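Pre-mRNA splicing factor PRP8 (PDB 6NQI) probably binds spliceosomal snRNAs and intron RNA as a splicing factor, represented here by its RNase H-like domain. Local coordinates at residues 9-14 / 81-86. Residues are numbered along the deposited sequence; the frame is centred on the assembly and turned at random.
With BME (beta-mercaptoethanol), chain C.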
ATOM      1  N   GLN A   9      14.384  -1.683  -7.976  1.00104.69           N
ATOM      2  CA  GLN A   9      13.934  -0.467  -8.624  1.00 98.26           C
ATOM      3  C   GLN A   9      12.797   0.175  -7.839  1.00 96.36           C
ATOM      4  O   GLN A   9      12.330  -0.345  -6.829  1.00100.49           O
ATOM      5  CB  GLN A   9      13.504  -0.775 -10.053  1.00 92.81           C
ATOM      6  CG  GLN A   9      12.621  -2.001 -10.141  1.00 92.70           C
ATOM      7  CD  GLN A   9      12.855  -2.773 -11.422  1.00 89.64           C
ATOM      8  OE1 GLN A   9      13.593  -2.321 -12.299  1.00 88.20           O
ATOM      9  NE2 GLN A   9      12.236  -3.947 -11.537  1.00 88.33           N
ATOM     10  N   ARG A  10      12.357   1.327  -8.332  1.00 76.00           N
ATOM     11  CA  ARG A  10      11.190   2.028  -7.807  1.00 71.88           C
ATOM     12  C   ARG A  10       9.953   1.369  -8.421  1.00 68.28           C
ATOM     13  O   ARG A  10       9.616   1.628  -9.576  1.00 62.58           O
ATOM     14  CB  ARG A  10      11.264   3.522  -8.136  1.00 66.13           C
ATOM     15  CG  ARG A  10      10.225   4.434  -7.407  1.00 62.68           C
ATOM     16  CD  ARG A  10      10.267   5.908  -7.874  1.00 57.31           C
ATOM     17  NE  ARG A  10      11.366   6.668  -7.286  1.00 60.92           N
ATOM     18  CZ  ARG A  10      11.269   7.475  -6.223  1.00 62.66           C
ATOM     19  NH1 ARG A  10      10.092   7.653  -5.623  1.00 60.42           N
ATOM     20  NH2 ARG A  10      12.361   8.107  -5.754  1.00 67.96           N
ATOM     21  N   LEU A  11       9.321   0.458  -7.671  1.00 55.17           N
ATOM     22  CA  LEU A  11       8.066  -0.212  -8.012  1.00 50.69           C
ATOM     23  C   LEU A  11       6.886   0.349  -7.196  1.00 45.81           C
ATOM     24  O   LEU A  11       7.064   0.924  -6.117  1.00 48.25           O
ATOM     25  CB  LEU A  11       8.161  -1.722  -7.760  1.00 54.12           C
ATOM     26  CG  LEU A  11       8.998  -2.654  -8.623  1.00 57.30           C
ATOM     27  CD1 LEU A  11       8.792  -4.133  -8.260  1.00 55.51           C
ATOM     28  CD2 LEU A  11       8.564  -2.413 -10.052  1.00 51.56           C
ATOM     29  N   TRP A  12       5.664   0.188  -7.724  1.00 46.70           N
ATOM     30  CA  TRP A  12       4.433   0.529  -6.999  1.00 43.85           C
ATOM     31  C   TRP A  12       3.601  -0.731  -6.829  1.00 43.35           C
ATOM     32  O   TRP A  12       3.084  -1.268  -7.813  1.00 40.62           O
ATOM     33  CB  TRP A  12       3.610   1.605  -7.713  1.00 38.81           C
ATOM     34  CG  TRP A  12       4.104   3.002  -7.480  1.00 38.69           C
ATOM     35  CD1 TRP A  12       5.217   3.357  -6.802  1.00 42.62           C
ATOM     36  CD2 TRP A  12       3.502   4.225  -7.927  1.00 34.85           C
ATOM     37  NE1 TRP A  12       5.353   4.721  -6.778  1.00 40.92           N
ATOM     38  CE2 TRP A  12       4.320   5.280  -7.471  1.00 36.25           C
ATOM     39  CE3 TRP A  12       2.332   4.532  -8.644  1.00 31.13           C
ATOM     40  CZ2 TRP A  12       4.031   6.614  -7.714  1.00 35.83           C
ATOM     41  CZ3 TRP A  12       2.031   5.878  -8.890  1.00 30.96           C
ATOM     42  CH2 TRP A  12       2.885   6.897  -8.431  1.00 33.26           C
ATOM     43  N   ILE A  13       3.459  -1.191  -5.591  1.00 39.76           N
ATOM     44  CA  ILE A  13       2.568  -2.297  -5.274  1.00 40.02           C
ATOM     45  C   ILE A  13       1.188  -1.714  -4.926  1.00 38.78           C
ATOM     46  O   ILE A  13       1.044  -0.943  -3.963  1.00 40.03           O
ATOM     47  CB  ILE A  13       3.116  -3.138  -4.112  1.00 45.23           C
ATOM     48  CG1 ILE A  13       4.629  -3.398  -4.218  1.00 49.47           C
ATOM     49  CG2 ILE A  13       2.420  -4.476  -4.111  1.00 45.59           C
ATOM     50  CD1 ILE A  13       5.100  -4.324  -5.351  1.00 48.40           C
ATOM     51  N   VAL A  14       0.173  -2.053  -5.718  1.00 45.07           N
ATOM     52  CA  VAL A  14      -1.157  -1.500  -5.531  1.00 45.41           C
ATOM     53  C   VAL A  14      -2.096  -2.600  -5.061  1.00 47.57           C
ATOM     54  O   VAL A  14      -2.182  -3.666  -5.691  1.00 46.10           O
ATOM     55  CB  VAL A  14      -1.672  -0.838  -6.812  1.00 40.98           C
ATOM     56  CG1 VAL A  14      -2.914   0.044  -6.462  1.00 40.17           C
ATOM     57  CG2 VAL A  14      -0.529  -0.073  -7.515  1.00 38.52           C
ATOM     58  N   GLY A  81       7.906   0.156 -12.468  1.00 46.22           N
ATOM     59  CA  GLY A  81       6.918  -0.892 -12.666  1.00 44.77           C
ATOM     60  C   GLY A  81       5.746  -0.692 -11.729  1.00 43.12           C
ATOM     61  O   GLY A  81       5.850   0.005 -10.713  1.00 43.42           O
ATOM     62  N   ILE A  82       4.599  -1.254 -12.112  1.00 45.49           N
ATOM     63  CA  ILE A  82       3.370  -1.197 -11.320  1.00 42.84           C
ATOM     64  C   ILE A  82       2.889  -2.624 -11.130  1.00 41.55           C
ATOM     65  O   ILE A  82       2.711  -3.342 -12.117  1.00 41.79           O
ATOM     66  CB  ILE A  82       2.287  -0.348 -12.002  1.00 41.67           C
ATOM     67  CG1 ILE A  82       2.736   1.113 -12.057  1.00 42.85           C
ATOM     68  CG2 ILE A  82       0.957  -0.534 -11.286  1.00 38.92           C
ATOM     69  CD1 ILE A  82       2.046   1.949 -13.115  1.00 42.74           C
ATOM     70  N   VAL A  83       2.692  -3.042  -9.885  1.00 53.35           N
ATOM     71  CA  VAL A  83       2.263  -4.408  -9.590  1.00 52.08           C
ATOM     72  C   VAL A  83       0.905  -4.332  -8.904  1.00 48.70           C
ATOM     73  O   VAL A  83       0.791  -3.750  -7.816  1.00 46.34           O
ATOM     74  CB  VAL A  83       3.282  -5.158  -8.708  1.00 52.80           C
ATOM     75  CG1 VAL A  83       2.923  -6.644  -8.601  1.00 52.43           C
ATOM     76  CG2 VAL A  83       4.712  -4.948  -9.182  1.00 56.85           C
ATOM     77  N   LEU A  84      -0.111  -4.930  -9.519  1.00 59.55           N
ATOM     78  CA  LEU A  84      -1.473  -4.925  -9.002  1.00 57.85           C
ATOM     79  C   LEU A  84      -1.751  -6.206  -8.239  1.00 57.59           C
ATOM     80  O   LEU A  84      -1.384  -7.301  -8.679  1.00 59.50           O
ATOM     81  CB  LEU A  84      -2.501  -4.785 -10.124  1.00 59.46           C
ATOM     82  CG  LEU A  84      -2.332  -3.588 -11.047  1.00 60.34           C
ATOM     83  CD1 LEU A  84      -3.329  -3.635 -12.190  1.00 62.14           C
ATOM     84  CD2 LEU A  84      -2.492  -2.316 -10.231  1.00 58.84           C
ATOM     85  N   ALA A  85      -2.385  -6.055  -7.080  1.00 52.00           N
ATOM     86  CA  ALA A  85      -2.736  -7.228  -6.297  1.00 52.51           C
ATOM     87  C   ALA A  85      -3.873  -8.001  -6.947  1.00 55.66           C
ATOM     88  O   ALA A  85      -3.917  -9.229  -6.849  1.00 57.10           O
ATOM     89  CB  ALA A  85      -3.093  -6.825  -4.867  1.00 49.74           C
ATOM     90  N   GLN A  86      -4.811  -7.307  -7.599  1.00 69.70           N
ATOM     91  CA  GLN A  86      -5.950  -7.954  -8.248  1.00 72.35           C
ATOM     92  C   GLN A  86      -5.894  -7.757  -9.759  1.00 73.60           C
ATOM     93  O   GLN A  86      -5.809  -6.625 -10.250  1.00 73.31           O
ATOM     94  CB  GLN A  86      -7.276  -7.438  -7.681  1.00 73.25           C
ATOM     95  CG  GLN A  86      -7.669  -8.147  -6.389  1.00 71.74           C
ATOM     96  CD  GLN A  86      -9.006  -7.680  -5.815  1.00 71.64           C
ATOM     97  OE1 GLN A  86      -9.380  -6.513  -5.950  1.00 71.15           O
ATOM     98  NE2 GLN A  86      -9.726  -8.597  -5.163  1.00 71.67           N
TER
HETATM   99  C1  BME C2101      -5.080  -2.865  -6.995  0.81 52.71           C
HETATM  100  C2  BME C2101      -5.558  -2.833  -8.433  0.81 52.71           C
HETATM  101  O1  BME C2101      -5.347  -4.174  -6.560  0.81 52.71           O
HETATM  102  S2  BME C2101      -5.685  -1.175  -9.147  0.81 52.71           S
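Val83 is held through both its backbone N and its backbone O by residues 12 and 14 of strand 11-21: its N gives a nearly linear hydrogen bond to Trp12 O (2.8 Å, 179° at the hydrogen), and its O takes one from Val14 N. This is the parallel pairing of strands 11-21 and 81-84 in the RNase H-like fold, reached from the antiparallel strands 11-21, 24-32 and 37-43 by way of helix 54-71. Trp12 N to Gly81 O (3.0 Å) comes before these bonds and Ala85 N to Val14 O (2.8 Å) after them. In that last bond the donor meets the carbonyl head-on, with a C=O...N angle of 180°.

On the face of Leu11, Ile13 and Val83, the side chains of Ile13 and Val83 lie alongside each other, and Ile13 CD1 touches Val83 CG2 at 3.9 Å. The other face carries Trp12, Val14, Ile82 and Leu84. Here Val14 CB rests against Leu84 CD2 (3.8 Å), while Val14 CG2 reaches Ile82 CG2 at 4.1 Å. Helix 54-71 covers this face, Cys62 and Val66 packing on Val14, and the Trp12 indole NE1 is hydrogen-bonded to Glu32. Cutting Val14 back to an alanine removes both methyls and would probably open a gap beside Ile82 CG2, Leu84 CD2 and the helix. With Val14 CG1 anti to the backbone N (chi1 -166°), that methyl turns to the bound beta-mercaptoethanol, probably a crystallisation additive, whose S2 lies 3.6 Å from Leu84 CD2 and whose O1 accepts a weak hydrogen bond from Gln86 N.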